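Local atomic coordinates of Mono(ADP-ribosyl)transferase SpvB (Salmonella typhimurium, PDB entry 2GWM), a protein that probably transfers ADP-ribose from NAD(+) to an arginine of host actin, which blocks filament assembly, through the C-terminal toxin domain modelled here. Residues R9-Q14 with K107-T112; Y16-K21 with D27-Q32; R40-T45 with M57-N62; E66-L71 with E148-P153. All coordinates share one frame; numbering follows the deposited sequence.

Interaction 1 (R9-Q14 with K107-T112); sequences RYYSAQ and KAFMST
Going along 107-112, the first residue to meet 9-14 is F109, in the loop just ahead of strand 110-112, and its partner is Y11. The tyrosine reaches across because its CG lies anti to the backbone N (chi1 171°), and the two side chains run antiparallel alongside one another. Their ring planes are inclined at 44° with centroids 4.8 Å apart, an oblique pairing in which Y11 CE1 lies 3.8 Å from F109 CD2. Further out, Y11 OH comes within 3.2 Å of F109 CB, a tight fit at the tip of the tyrosine. I61 and I64 of helix 50-69 also touch F109. M110 turns its side chain to the other side of the strand, against F151. At S111, a predicted active-site residue, OG hydrogen-bonds OE2 of E148 and the carbonyl accepts from NH1 of R81, a grouping consistent with the Arg-Ser-Glu class of ADP-ribosyltransferases. T112 then ties its OG1 to the carbonyl of M149. Between the two segments themselves the chemistry is all van der Waals: the Y11 hydroxyl has its polar partner in the side chain of N20, so the aromatic pair adheres by burial and shape.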
loop_
_atom_site.group_PDB
_atom_site.type_symbol
_atom_site.label_atom_id
_atom_site.label_comp_id
_atom_site.label_asym_id
_atom_site.label_seq_id
_atom_site.Cartn_x
_atom_site.Cartn_y
_atom_site.Cartn_z
ATOM N N ARG A 9 -4.494 14.049 -0.798
ATOM C CA ARG A 9 -4.190 14.341 -2.209
ATOM C C ARG A 9 -2.692 14.478 -2.425
ATOM O O ARG A 9 -2.139 13.931 -3.376
ATOM C CB ARG A 9 -4.904 15.619 -2.672
ATOM C CG ARG A 9 -6.432 15.524 -2.760
ATOM C CD ARG A 9 -7.058 16.847 -3.271
ATOM N NE ARG A 9 -8.487 16.699 -3.452
ATOM C CZ ARG A 9 -9.077 16.099 -4.495
ATOM N NH1 ARG A 9 -8.379 15.614 -5.526
ATOM N NH2 ARG A 9 -10.408 15.993 -4.512
ATOM N N TYR A 10 -2.013 15.191 -1.524
ATOM C CA TYR A 10 -0.570 15.369 -1.638
ATOM C C TYR A 10 0.176 14.051 -1.477
ATOM O O TYR A 10 1.115 13.776 -2.200
ATOM C CB TYR A 10 -0.110 16.373 -0.572
ATOM C CG TYR A 10 1.354 16.629 -0.636
ATOM C CD1 TYR A 10 1.867 17.608 -1.444
ATOM C CD2 TYR A 10 2.239 15.881 0.133
ATOM C CE1 TYR A 10 3.216 17.821 -1.505
ATOM C CE2 TYR A 10 3.592 16.063 0.060
ATOM C CZ TYR A 10 4.087 17.070 -0.723
ATOM O OH TYR A 10 5.444 17.354 -0.788
ATOM N N TYR A 11 -0.217 13.238 -0.506
ATOM C CA TYR A 11 0.279 11.877 -0.339
ATOM C C TYR A 11 0.225 11.143 -1.682
ATOM O O TYR A 11 1.198 10.545 -2.104
ATOM C CB TYR A 11 -0.591 11.128 0.697
ATOM C CG TYR A 11 -0.218 9.676 0.698
ATOM C CD1 TYR A 11 0.817 9.204 1.477
ATOM C CD2 TYR A 11 -0.882 8.783 -0.117
ATOM C CE1 TYR A 11 1.192 7.849 1.418
ATOM C CE2 TYR A 11 -0.483 7.436 -0.181
ATOM C CZ TYR A 11 0.545 6.988 0.562
ATOM O OH TYR A 11 0.916 5.644 0.462
ATOM N N SER A 12 -0.952 11.141 -2.285
ATOM C CA SER A 12 -1.156 10.421 -3.556
ATOM C C SER A 12 -0.223 10.934 -4.666
ATOM O O SER A 12 0.323 10.161 -5.441
ATOM C CB SER A 12 -2.638 10.488 -3.966
ATOM O OG SER A 12 -2.872 9.920 -5.248
ATOM N N ALA A 13 -0.092 12.249 -4.754
ATOM C CA ALA A 13 0.735 12.856 -5.791
ATOM C C ALA A 13 2.213 12.609 -5.591
ATOM O O ALA A 13 2.947 12.315 -6.541
ATOM C CB ALA A 13 0.509 14.316 -5.798
ATOM N N GLN A 14 2.671 12.770 -4.358
ATOM C CA GLN A 14 4.105 12.748 -4.102
ATOM C C GLN A 14 4.530 12.348 -2.703
ATOM O O GLN A 14 5.649 11.856 -2.544
ATOM C CB GLN A 14 4.705 14.110 -4.421
ATOM C CG GLN A 14 4.100 15.241 -3.625
ATOM C CD GLN A 14 4.501 16.558 -4.264
ATOM O OE1 GLN A 14 5.673 16.829 -4.315
ATOM N NE2 GLN A 14 3.541 17.321 -4.848
ATOM N N LYS A 107 3.615 -1.643 7.984
ATOM C CA LYS A 107 3.799 -0.376 8.699
ATOM C C LYS A 107 3.478 0.892 7.926
ATOM O O LYS A 107 3.321 1.942 8.516
ATOM C CB LYS A 107 5.219 -0.291 9.212
ATOM C CG LYS A 107 5.468 -1.351 10.313
ATOM C CD LYS A 107 6.820 -1.142 10.932
ATOM C CE LYS A 107 7.186 -2.304 11.841
ATOM N NZ LYS A 107 6.440 -2.338 13.178
ATOM N N ALA A 108 3.436 0.784 6.634
ATOM C CA ALA A 108 3.231 1.882 5.730
ATOM C C ALA A 108 1.741 1.973 5.352
ATOM O O ALA A 108 0.950 1.048 5.589
ATOM C CB ALA A 108 4.078 1.650 4.472
ATOM N N PHE A 109 1.379 3.034 4.629
ATOM C CA PHE A 109 0.108 3.033 3.922
ATOM C C PHE A 109 0.189 1.881 2.907
ATOM O O PHE A 109 1.248 1.645 2.335
ATOM C CB PHE A 109 -0.124 4.350 3.244
ATOM C CG PHE A 109 -0.490 5.484 4.174
ATOM C CD1 PHE A 109 -1.800 5.784 4.408
ATOM C CD2 PHE A 109 0.467 6.210 4.823
ATOM C CE1 PHE A 109 -2.147 6.837 5.227
ATOM C CE2 PHE A 109 0.130 7.249 5.672
ATOM C CZ PHE A 109 -1.157 7.506 5.908
ATOM N N MET A 110 -0.900 1.190 2.724
ATOM C CA MET A 110 -0.933 -0.005 1.836
ATOM C C MET A 110 -1.856 0.269 0.654
ATOM O O MET A 110 -3.033 0.487 0.827
ATOM C CB MET A 110 -1.359 -1.257 2.587
ATOM C CG MET A 110 -1.248 -2.528 1.697
ATOM S SD MET A 110 -1.841 -3.970 2.615
ATOM C CE MET A 110 -3.575 -3.839 2.549
ATOM N N SER A 111 -1.287 0.321 -0.554
ATOM C CA SER A 111 -2.049 0.578 -1.752
ATOM C C SER A 111 -2.442 -0.731 -2.451
ATOM O O SER A 111 -1.611 -1.621 -2.596
ATOM C CB SER A 111 -1.204 1.394 -2.713
ATOM O OG SER A 111 -1.886 1.633 -3.903
ATOM N N THR A 112 -3.685 -0.793 -2.869
ATOM C CA THR A 112 -4.260 -1.988 -3.514
ATOM C C THR A 112 -5.239 -1.517 -4.600
ATOM O O THR A 112 -5.566 -0.350 -4.666
ATOM C CB THR A 112 -5.047 -2.864 -2.516
ATOM O OG1 THR A 112 -6.275 -2.229 -2.128
ATOM C CG2 THR A 112 -4.229 -3.229 -1.322
#

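Interaction 2 (Y16-K21 with D27-Q32); sequences YSVINK and DYPETQ. With SO4 (sulfate ion), chain C.
Oxygen O4 of a sulfate ion is gripped twice by T31: its backbone N donates over 2.9 Å to O4 at 156°, and T31 OG1 reaches the same O4, also at 2.9 Å. The hydroxyl can join in because OG1 sits beside its own backbone N, anti to the carbonyl carbon. A longer bond runs from E30 N to sulfate O1, 3.2 Å and 158°. With P29 in the N-cap position, the ion rests at the start of helix 30-39, where amide N-H groups and the helix dipole would be expected to attract an anion; it probably comes from the crystallisation liquor.

P29 also meets helix 3-24. V18 CG2 packs on P29 CG at 3.8 Å, and the same methyl reaches Q32 CB at 4.1 Å. The contact closes the short link between the consecutive helices 3-24 and 30-39, in the helical part of the transferase domain, and V18 also touches A33 one step further along the second helix. Nearer the bend, the extended chain of K21 lies along the carbonyl of D27, with K21 CB 3.4 Å from D27 O, before its amine end leads away. K21 CB also touches Y28 CB at 3.7 Å. In Y28, CG stands between the backbone N and the carbonyl carbon (chi1 65°), which carries the ring away from 16-21; E30 CG lies over one face, toward the rim, Y22 packs against it edge-to-face, and F53 of helix 50-69 touches it.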
loop_
_atom_site.group_PDB
_atom_site.type_symbol
_atom_site.label_atom_id
_atom_site.label_comp_id
_atom_site.label_asym_id
_atom_site.label_seq_id
_atom_site.Cartn_x
_atom_site.Cartn_y
_atom_site.Cartn_z
ATOM N N TYR A 16 3.773 10.003 -0.846
ATOM C CA TYR A 16 3.950 8.564 -0.640
ATOM C C TYR A 16 5.408 8.159 -0.747
ATOM O O TYR A 16 5.830 7.237 -0.050
ATOM C CB TYR A 16 3.107 7.786 -1.676
ATOM C CG TYR A 16 3.625 7.857 -3.070
ATOM C CD1 TYR A 16 4.642 7.014 -3.479
ATOM C CD2 TYR A 16 3.212 8.851 -3.944
ATOM C CE1 TYR A 16 5.179 7.121 -4.711
ATOM C CE2 TYR A 16 3.762 8.991 -5.174
ATOM C CZ TYR A 16 4.744 8.107 -5.550
ATOM O OH TYR A 16 5.278 8.282 -6.777
ATOM N N SER A 17 6.155 8.911 -1.567
ATOM C CA SER A 17 7.516 8.586 -1.992
ATOM C C SER A 17 8.480 8.780 -0.807
ATOM O O SER A 17 9.619 8.304 -0.835
ATOM C CB SER A 17 7.894 9.418 -3.242
ATOM O OG SER A 17 7.999 10.804 -2.966
ATOM N N VAL A 18 8.024 9.482 0.225
ATOM C CA VAL A 18 8.818 9.741 1.414
ATOM C C VAL A 18 8.243 9.026 2.651
ATOM O O VAL A 18 8.969 8.416 3.458
ATOM C CB VAL A 18 8.849 11.255 1.675
ATOM C CG1 VAL A 18 9.371 11.591 3.049
ATOM C CG2 VAL A 18 9.689 11.939 0.592
ATOM N N ILE A 19 6.938 9.144 2.836
ATOM C CA ILE A 19 6.271 8.701 4.043
ATOM C C ILE A 19 6.352 7.209 4.337
ATOM O O ILE A 19 6.480 6.812 5.494
ATOM C CB ILE A 19 4.755 9.023 3.940
ATOM C CG1 ILE A 19 4.542 10.471 4.299
ATOM C CG2 ILE A 19 3.936 8.122 4.870
ATOM C CD1 ILE A 19 4.481 10.708 5.778
ATOM N N ASN A 20 6.222 6.388 3.306
ATOM C CA ASN A 20 6.170 4.963 3.552
ATOM C C ASN A 20 7.511 4.406 3.951
ATOM O O ASN A 20 7.604 3.616 4.876
ATOM C CB ASN A 20 5.561 4.259 2.332
ATOM C CG ASN A 20 4.077 4.656 2.096
ATOM O OD1 ASN A 20 3.599 4.835 0.936
ATOM N ND2 ASN A 20 3.346 4.768 3.179
ATOM N N LYS A 21 8.583 4.906 3.337
ATOM C CA LYS A 21 9.924 4.543 3.816
ATOM C C LYS A 21 10.133 4.989 5.253
ATOM O O LYS A 21 10.683 4.274 6.077
ATOM C CB LYS A 21 11.004 5.121 2.907
ATOM C CG LYS A 21 11.056 4.476 1.556
ATOM C CD LYS A 21 12.106 5.133 0.639
ATOM C CE LYS A 21 12.332 4.299 -0.595
ATOM N NZ LYS A 21 13.499 4.772 -1.441
ATOM N N ASP A 27 15.598 3.730 5.420
ATOM C CA ASP A 27 16.165 4.957 4.918
ATOM C C ASP A 27 15.126 5.681 4.063
ATOM O O ASP A 27 14.421 5.056 3.261
ATOM C CB ASP A 27 17.440 4.658 4.134
ATOM C CG ASP A 27 18.694 4.600 5.038
ATOM O OD1 ASP A 27 18.792 5.393 6.016
ATOM O OD2 ASP A 27 19.599 3.778 4.751
ATOM N N TYR A 28 15.016 6.990 4.261
ATOM C CA TYR A 28 14.038 7.795 3.533
ATOM C C TYR A 28 14.659 9.138 3.165
ATOM O O TYR A 28 15.732 9.478 3.650
ATOM C CB TYR A 28 12.799 8.050 4.389
ATOM C CG TYR A 28 13.069 8.880 5.622
ATOM C CD1 TYR A 28 12.837 10.246 5.646
ATOM C CD2 TYR A 28 13.556 8.305 6.786
ATOM C CE1 TYR A 28 13.080 10.997 6.790
ATOM C CE2 TYR A 28 13.819 9.066 7.906
ATOM C CZ TYR A 28 13.591 10.417 7.903
ATOM O OH TYR A 28 13.870 11.146 9.049
ATOM N N PRO A 29 14.003 9.876 2.255
ATOM C CA PRO A 29 14.525 11.161 1.853
ATOM C C PRO A 29 14.307 12.244 2.918
ATOM O O PRO A 29 13.266 12.874 2.936
ATOM C CB PRO A 29 13.704 11.469 0.560
ATOM C CG PRO A 29 13.092 10.192 0.184
ATOM C CD PRO A 29 12.810 9.511 1.451
ATOM N N GLU A 30 15.290 12.447 3.780
ATOM C CA GLU A 30 15.165 13.348 4.921
ATOM C C GLU A 30 14.998 14.792 4.513
ATOM O O GLU A 30 14.163 15.509 5.066
ATOM C CB GLU A 30 16.377 13.188 5.835
ATOM C CG GLU A 30 16.537 11.708 6.270
ATOM C CD GLU A 30 17.555 11.435 7.361
ATOM O OE1 GLU A 30 17.892 12.353 8.166
ATOM O OE2 GLU A 30 17.983 10.250 7.410
ATOM N N THR A 31 15.792 15.217 3.543
ATOM C CA THR A 31 15.734 16.601 3.084
ATOM C C THR A 31 14.345 16.850 2.507
ATOM O O THR A 31 13.719 17.865 2.802
ATOM C CB THR A 31 16.864 16.931 2.108
ATOM O OG1 THR A 31 18.122 16.851 2.813
ATOM C CG2 THR A 31 16.714 18.348 1.542
ATOM N N GLN A 32 13.855 15.922 1.687
ATOM C CA GLN A 32 12.530 16.115 1.126
ATOM C C GLN A 32 11.416 16.103 2.147
ATOM O O GLN A 32 10.458 16.859 2.024
ATOM C CB GLN A 32 12.262 15.090 0.020
ATOM C CG GLN A 32 13.067 15.317 -1.216
ATOM C CD GLN A 32 12.771 16.680 -1.777
ATOM O OE1 GLN A 32 13.644 17.557 -1.833
ATOM N NE2 GLN A 32 11.478 16.911 -2.077
HETATM S S SO4 C . 18.507 12.648 1.905
HETATM O O1 SO4 C . 18.243 11.602 2.944
HETATM O O2 SO4 C . 19.903 12.633 1.460
HETATM O O3 SO4 C . 17.585 12.370 0.770
HETATM O O4 SO4 C . 18.177 13.969 2.469
#

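Interaction 3 (R40-T45 with M57-N62); sequences RDYLST and MSVYIN. With SO4 (sulfate ion), chain B.
A cluster of helices, 3-24, 30-39 and 50-69, makes up one side of this ADP-ribosyltransferase domain, and here the loop that leaves helix 30-39 folds back onto helix 50-69, with Y42 laid against Y60 and V59. The backbone end of Y60 does much of the touching. Y60 CB stands over one face of the Y42 ring, 4.0 Å from the centroid and 20° off the normal, which makes a CH-pi contact offset toward the rim. Y42 CZ lies 3.6 Å from Y60 CA, so the phenol end of the loop tyrosine presses directly on the helix backbone.

Since CG of Y60 is anti to its backbone nitrogen (chi1 172°), the Y60 ring leaves the helix across the Y42 side chain at about a right angle. The two rings are inclined by 54°, neither stacked nor edge-to-face, and meet where Y42 CE2 approaches Y60 CD1 to 3.7 Å. V59 CG1 comes in obliquely by the CE1 corner, on the same side of the ring plane as Y60 CB and 3.9 Å from Y42 CE1. The hydroxyl of Y42 is anchored by a hydrogen bond to D63, one turn beyond V59, while L37 and A56 also touch the Y42 side chain. Y60 itself continues inward to Y10 and I19 of helix 3-24.

R40, just past helix 30-39, touches Y10 as well and bends at chi3 toward a sulfate, probably from the crystallisation liquor: NH1 gives a nearly straight bond of 3.0 Å to sulfate O2, in the guanidinium plane, and NH2 a more bent one of 2.8 Å to sulfate O1.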
loop_
_atom_site.group_PDB
_atom_site.type_symbol
_atom_site.label_atom_id
_atom_site.label_comp_id
_atom_site.label_asym_id
_atom_site.label_seq_id
_atom_site.Cartn_x
_atom_site.Cartn_y
_atom_site.Cartn_z
ATOM N N ARG A 40 4.190 22.848 3.631
ATOM C CA ARG A 40 2.811 22.675 4.045
ATOM C C ARG A 40 2.576 23.232 5.458
ATOM O O ARG A 40 1.518 23.011 6.087
ATOM C CB ARG A 40 2.463 21.193 3.959
ATOM C CG ARG A 40 2.678 20.623 2.599
ATOM C CD ARG A 40 2.007 19.257 2.391
ATOM N NE ARG A 40 0.540 19.337 2.467
ATOM C CZ ARG A 40 -0.271 19.709 1.468
ATOM N NH1 ARG A 40 0.201 20.057 0.293
ATOM N NH2 ARG A 40 -1.587 19.746 1.672
ATOM N N ASP A 41 3.577 23.963 5.963
ATOM C CA ASP A 41 3.468 24.772 7.200
ATOM C C ASP A 41 3.381 24.023 8.485
ATOM O O ASP A 41 3.135 24.637 9.528
ATOM C CB ASP A 41 2.334 25.813 7.091
ATOM C CG ASP A 41 2.525 26.733 5.954
ATOM O OD1 ASP A 41 3.647 27.260 5.776
ATOM O OD2 ASP A 41 1.560 26.878 5.168
ATOM N N TYR A 42 3.711 22.732 8.481
ATOM C CA TYR A 42 3.823 22.058 9.747
ATOM C C TYR A 42 5.023 22.546 10.546
ATOM O O TYR A 42 5.040 22.438 11.752
ATOM C CB TYR A 42 3.958 20.538 9.551
ATOM C CG TYR A 42 2.763 19.858 8.915
ATOM C CD1 TYR A 42 1.660 19.570 9.652
ATOM C CD2 TYR A 42 2.755 19.522 7.572
ATOM C CE1 TYR A 42 0.569 18.921 9.113
ATOM C CE2 TYR A 42 1.676 18.872 7.020
ATOM C CZ TYR A 42 0.566 18.593 7.784
ATOM O OH TYR A 42 -0.496 17.953 7.162
ATOM N N LEU A 43 6.044 23.021 9.875
ATOM C CA LEU A 43 7.194 23.635 10.533
ATOM C C LEU A 43 7.484 24.982 9.929
ATOM O O LEU A 43 7.178 25.230 8.778
ATOM C CB LEU A 43 8.435 22.770 10.395
ATOM C CG LEU A 43 8.337 21.392 11.103
ATOM C CD1 LEU A 43 9.544 20.592 10.671
ATOM C CD2 LEU A 43 8.259 21.542 12.566
ATOM N N SER A 44 8.107 25.864 10.724
ATOM C CA SER A 44 8.541 27.200 10.206
ATOM C C SER A 44 9.895 27.268 9.442
ATOM O O SER A 44 10.187 28.279 8.754
ATOM C CB SER A 44 8.551 28.233 11.333
ATOM O OG SER A 44 9.606 27.923 12.220
ATOM N N THR A 45 10.715 26.210 9.562
ATOM C CA THR A 45 12.003 26.094 8.838
ATOM C C THR A 45 12.190 24.686 8.322
ATOM O O THR A 45 11.513 23.778 8.769
ATOM C CB THR A 45 13.283 26.448 9.691
ATOM O OG1 THR A 45 13.558 25.437 10.660
ATOM C CG2 THR A 45 13.162 27.823 10.377
ATOM N N MET A 57 6.040 15.249 11.525
ATOM C CA MET A 57 5.760 14.121 10.669
ATOM C C MET A 57 4.535 13.379 11.154
ATOM O O MET A 57 3.739 12.937 10.354
ATOM C CB MET A 57 6.930 13.141 10.657
ATOM C CG MET A 57 8.092 13.684 9.858
ATOM S SD MET A 57 7.841 13.839 8.055
ATOM C CE MET A 57 7.878 12.149 7.544
ATOM N N SER A 58 4.420 13.233 12.461
ATOM C CA SER A 58 3.237 12.593 13.018
ATOM C C SER A 58 1.967 13.268 12.637
ATOM O O SER A 58 0.997 12.632 12.250
ATOM C CB SER A 58 3.345 12.507 14.546
ATOM O OG SER A 58 4.476 11.679 14.948
ATOM N N VAL A 59 1.928 14.598 12.776
ATOM C CA VAL A 59 0.723 15.299 12.441
ATOM C C VAL A 59 0.364 15.149 10.933
ATOM O O VAL A 59 -0.788 15.007 10.548
ATOM C CB VAL A 59 0.855 16.823 12.787
ATOM C CG1 VAL A 59 -0.500 17.480 12.579
ATOM C CG2 VAL A 59 1.328 17.029 14.216
ATOM N N TYR A 60 1.366 15.278 10.084
ATOM C CA TYR A 60 1.236 15.135 8.644
ATOM C C TYR A 60 0.651 13.741 8.274
ATOM O O TYR A 60 -0.320 13.634 7.558
ATOM C CB TYR A 60 2.634 15.329 8.104
ATOM C CG TYR A 60 2.847 15.053 6.623
ATOM C CD1 TYR A 60 1.928 15.433 5.651
ATOM C CD2 TYR A 60 3.954 14.329 6.237
ATOM C CE1 TYR A 60 2.153 15.144 4.307
ATOM C CE2 TYR A 60 4.194 14.028 4.899
ATOM C CZ TYR A 60 3.286 14.444 3.947
ATOM O OH TYR A 60 3.537 14.126 2.638
ATOM N N ILE A 61 1.248 12.702 8.830
ATOM C CA ILE A 61 0.764 11.331 8.610
ATOM C C ILE A 61 -0.668 11.216 9.104
ATOM O O ILE A 61 -1.538 10.627 8.447
ATOM C CB ILE A 61 1.685 10.325 9.335
ATOM C CG1 ILE A 61 2.991 10.333 8.548
ATOM C CG2 ILE A 61 1.106 8.946 9.281
ATOM C CD1 ILE A 61 4.091 9.766 9.296
ATOM N N ASN A 62 -0.944 11.740 10.297
ATOM C CA ASN A 62 -2.275 11.640 10.836
ATOM C C ASN A 62 -3.252 12.410 9.986
ATOM O O ASN A 62 -4.421 12.033 9.925
ATOM C CB ASN A 62 -2.283 12.153 12.268
ATOM C CG ASN A 62 -1.548 11.227 13.237
ATOM O OD1 ASN A 62 -1.466 10.021 12.969
ATOM N ND2 ASN A 62 -1.115 11.734 14.377
HETATM S S SO4 B . -2.835 22.078 -0.849
HETATM O O1 SO4 B . -3.197 21.734 0.522
HETATM O O2 SO4 B . -2.074 20.989 -1.509
HETATM O O3 SO4 B . -4.088 22.412 -1.552
HETATM O O4 SO4 B . -1.988 23.280 -0.838
#

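Interaction 4 (E66-L71 with E148-P153); sequences EGLSSL and EMLFPP
L68 holds CG anti to its backbone N (chi1 -178°) and then turns at chi2, 62°, so that both methyls are presented to strand 149-151; L150 has a similar first torsion, -173°, and the two leucine side chains cross at about a right angle. Both methyls lie against the carbonyl of L150, L68 CD1 at 3.7 Å and L68 CD2 at 3.6 Å from L150 O. L68 CD1 also packs on L150 CB at 3.9 Å, while L68 CD2 goes on to P152 N, 3.6 Å away, and P152 CD at 3.8 Å. One leucine thus sits astride the strand's exit into the prolines, and the contact is wholly apolar on the helix side. L137 and R135 also touch L68.

Beyond L68, S70 OG donates a short bond of 2.7 Å to G67 O, coming in tilted from the carbonyl plane, and L71 N bonds to L68 O at 3.1 Å, before L71 touches I5 and L8 of helix 3-24.

L150 has Y11 and S111 as further neighbours. Its strand is the middle one of the small antiparallel sheet 110-112, 149-151, 135-136, and it starts directly after E148, predicted to be catalytic. Helix 50-69 therefore backs the strand that follows the glutamate, in a layout consistent with the Arg-Ser-Glu core of the ADP-ribosyltransferase toxins.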
loop_
_atom_site.group_PDB
_atom_site.type_symbol
_atom_site.label_atom_id
_atom_site.label_comp_id
_atom_site.label_asym_id
_atom_site.label_seq_id
_atom_site.Cartn_x
_atom_site.Cartn_y
_atom_site.Cartn_z
ATOM N N GLU A 66 -6.437 10.574 8.447
ATOM C CA GLU A 66 -7.783 11.052 8.749
ATOM C C GLU A 66 -8.509 11.408 7.453
ATOM O O GLU A 66 -9.706 11.109 7.346
ATOM C CB GLU A 66 -7.721 12.243 9.681
ATOM C CG GLU A 66 -9.058 12.920 9.883
ATOM C CD GLU A 66 -10.105 12.078 10.511
ATOM O OE1 GLU A 66 -9.713 11.107 11.212
ATOM O OE2 GLU A 66 -11.319 12.392 10.269
ATOM N N GLY A 67 -7.829 12.044 6.491
ATOM C CA GLY A 67 -8.465 12.285 5.226
ATOM C C GLY A 67 -8.959 10.973 4.620
ATOM O O GLY A 67 -10.054 10.865 4.135
ATOM N N LEU A 68 -8.107 9.969 4.665
ATOM C CA LEU A 68 -8.473 8.683 4.115
ATOM C C LEU A 68 -9.683 8.112 4.804
ATOM O O LEU A 68 -10.630 7.647 4.155
ATOM C CB LEU A 68 -7.307 7.738 4.270
ATOM C CG LEU A 68 -7.458 6.330 3.704
ATOM C CD1 LEU A 68 -7.671 6.310 2.254
ATOM C CD2 LEU A 68 -6.247 5.508 4.044
ATOM N N SER A 69 -9.634 8.083 6.142
ATOM C CA SER A 69 -10.725 7.531 6.930
ATOM C C SER A 69 -12.070 8.211 6.607
ATOM O O SER A 69 -13.134 7.593 6.692
ATOM C CB SER A 69 -10.371 7.587 8.394
ATOM O OG SER A 69 -11.375 7.086 9.256
ATOM N N SER A 70 -12.046 9.486 6.219
ATOM C CA SER A 70 -13.267 10.246 6.024
ATOM C C SER A 70 -13.928 9.965 4.696
ATOM O O SER A 70 -15.063 10.380 4.461
ATOM C CB SER A 70 -12.962 11.733 6.154
ATOM O OG SER A 70 -12.279 12.204 5.008
ATOM N N LEU A 71 -13.251 9.194 3.845
ATOM C CA LEU A 71 -13.814 8.834 2.576
ATOM C C LEU A 71 -14.855 7.739 2.744
ATOM O O LEU A 71 -14.866 7.003 3.735
ATOM C CB LEU A 71 -12.712 8.354 1.627
ATOM C CG LEU A 71 -11.648 9.376 1.209
ATOM C CD1 LEU A 71 -10.612 8.814 0.259
ATOM C CD2 LEU A 71 -12.255 10.593 0.590
ATOM N N GLU A 148 -8.121 2.675 -6.817
ATOM C CA GLU A 148 -7.153 2.404 -5.759
ATOM C C GLU A 148 -7.884 2.377 -4.466
ATOM O O GLU A 148 -8.579 3.349 -4.140
ATOM C CB GLU A 148 -6.076 3.468 -5.769
ATOM C CG GLU A 148 -5.004 3.250 -4.735
ATOM C CD GLU A 148 -3.831 4.205 -4.880
ATOM O OE1 GLU A 148 -3.914 5.169 -5.708
ATOM O OE2 GLU A 148 -2.859 3.982 -4.126
ATOM N N MET A 149 -7.675 1.318 -3.699
ATOM C CA MET A 149 -8.117 1.249 -2.317
ATOM C C MET A 149 -6.870 1.374 -1.447
ATOM O O MET A 149 -5.946 0.555 -1.539
ATOM C CB MET A 149 -8.770 -0.098 -2.018
ATOM C CG MET A 149 -8.988 -0.240 -0.560
ATOM S SD MET A 149 -10.304 -1.335 -0.129
ATOM C CE MET A 149 -11.334 0.009 -0.310
ATOM N N LEU A 150 -6.793 2.447 -0.657
ATOM C CA LEU A 150 -5.640 2.712 0.167
ATOM C C LEU A 150 -6.032 2.388 1.614
ATOM O O LEU A 150 -7.144 2.669 2.057
ATOM C CB LEU A 150 -5.252 4.205 0.056
ATOM C CG LEU A 150 -3.948 4.558 0.746
ATOM C CD1 LEU A 150 -2.790 4.019 0.060
ATOM C CD2 LEU A 150 -3.814 6.086 0.772
ATOM N N PHE A 151 -5.087 1.786 2.334
ATOM C CA PHE A 151 -5.205 1.460 3.728
ATOM C C PHE A 151 -4.222 2.287 4.527
ATOM O O PHE A 151 -3.115 2.516 4.095
ATOM C CB PHE A 151 -4.864 -0.034 3.926
ATOM C CG PHE A 151 -5.891 -0.995 3.357
ATOM C CD1 PHE A 151 -6.853 -1.564 4.141
ATOM C CD2 PHE A 151 -5.908 -1.264 2.009
ATOM C CE1 PHE A 151 -7.794 -2.440 3.620
ATOM C CE2 PHE A 151 -6.831 -2.094 1.490
ATOM C CZ PHE A 151 -7.769 -2.678 2.285
ATOM N N PRO A 152 -4.633 2.705 5.723
ATOM C CA PRO A 152 -3.683 3.425 6.568
ATOM C C PRO A 152 -2.646 2.518 7.140
ATOM O O PRO A 152 -2.726 1.286 7.007
ATOM C CB PRO A 152 -4.573 3.984 7.685
ATOM C CG PRO A 152 -5.649 2.957 7.836
ATOM C CD PRO A 152 -5.906 2.504 6.388
ATOM N N PRO A 153 -1.630 3.094 7.779
ATOM C CA PRO A 153 -0.549 2.301 8.378
ATOM C C PRO A 153 -1.024 1.242 9.359
ATOM O O PRO A 153 -2.027 1.432 10.042
ATOM C CB PRO A 153 0.300 3.358 9.095
ATOM C CG PRO A 153 0.063 4.555 8.357
ATOM C CD PRO A 153 -1.384 4.533 7.968
#

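In the fold
From the N terminus, helix 3-24 enters two contacts. Interaction 1 closes a long loop from 9-14 to 107-112, and interactions 2 and 3 are nested within it. Interaction 2 shuts the short turn into helix 30-39; interaction 3 follows in series, folding the next loop onto helix 50-69. I19 of 16-21 packs on Y60 and I61 of 57-62, joining the two. Further along helix 50-69, interaction 4 opens at 66-71 and closes at 148-153, so it crosses interaction 1 along the chain. These crossing contacts end on neighbouring strands, 110-112 and 149-151, and thereby fasten the helical side of the domain to the small sheet that holds S111 and whose middle strand begins right after E148.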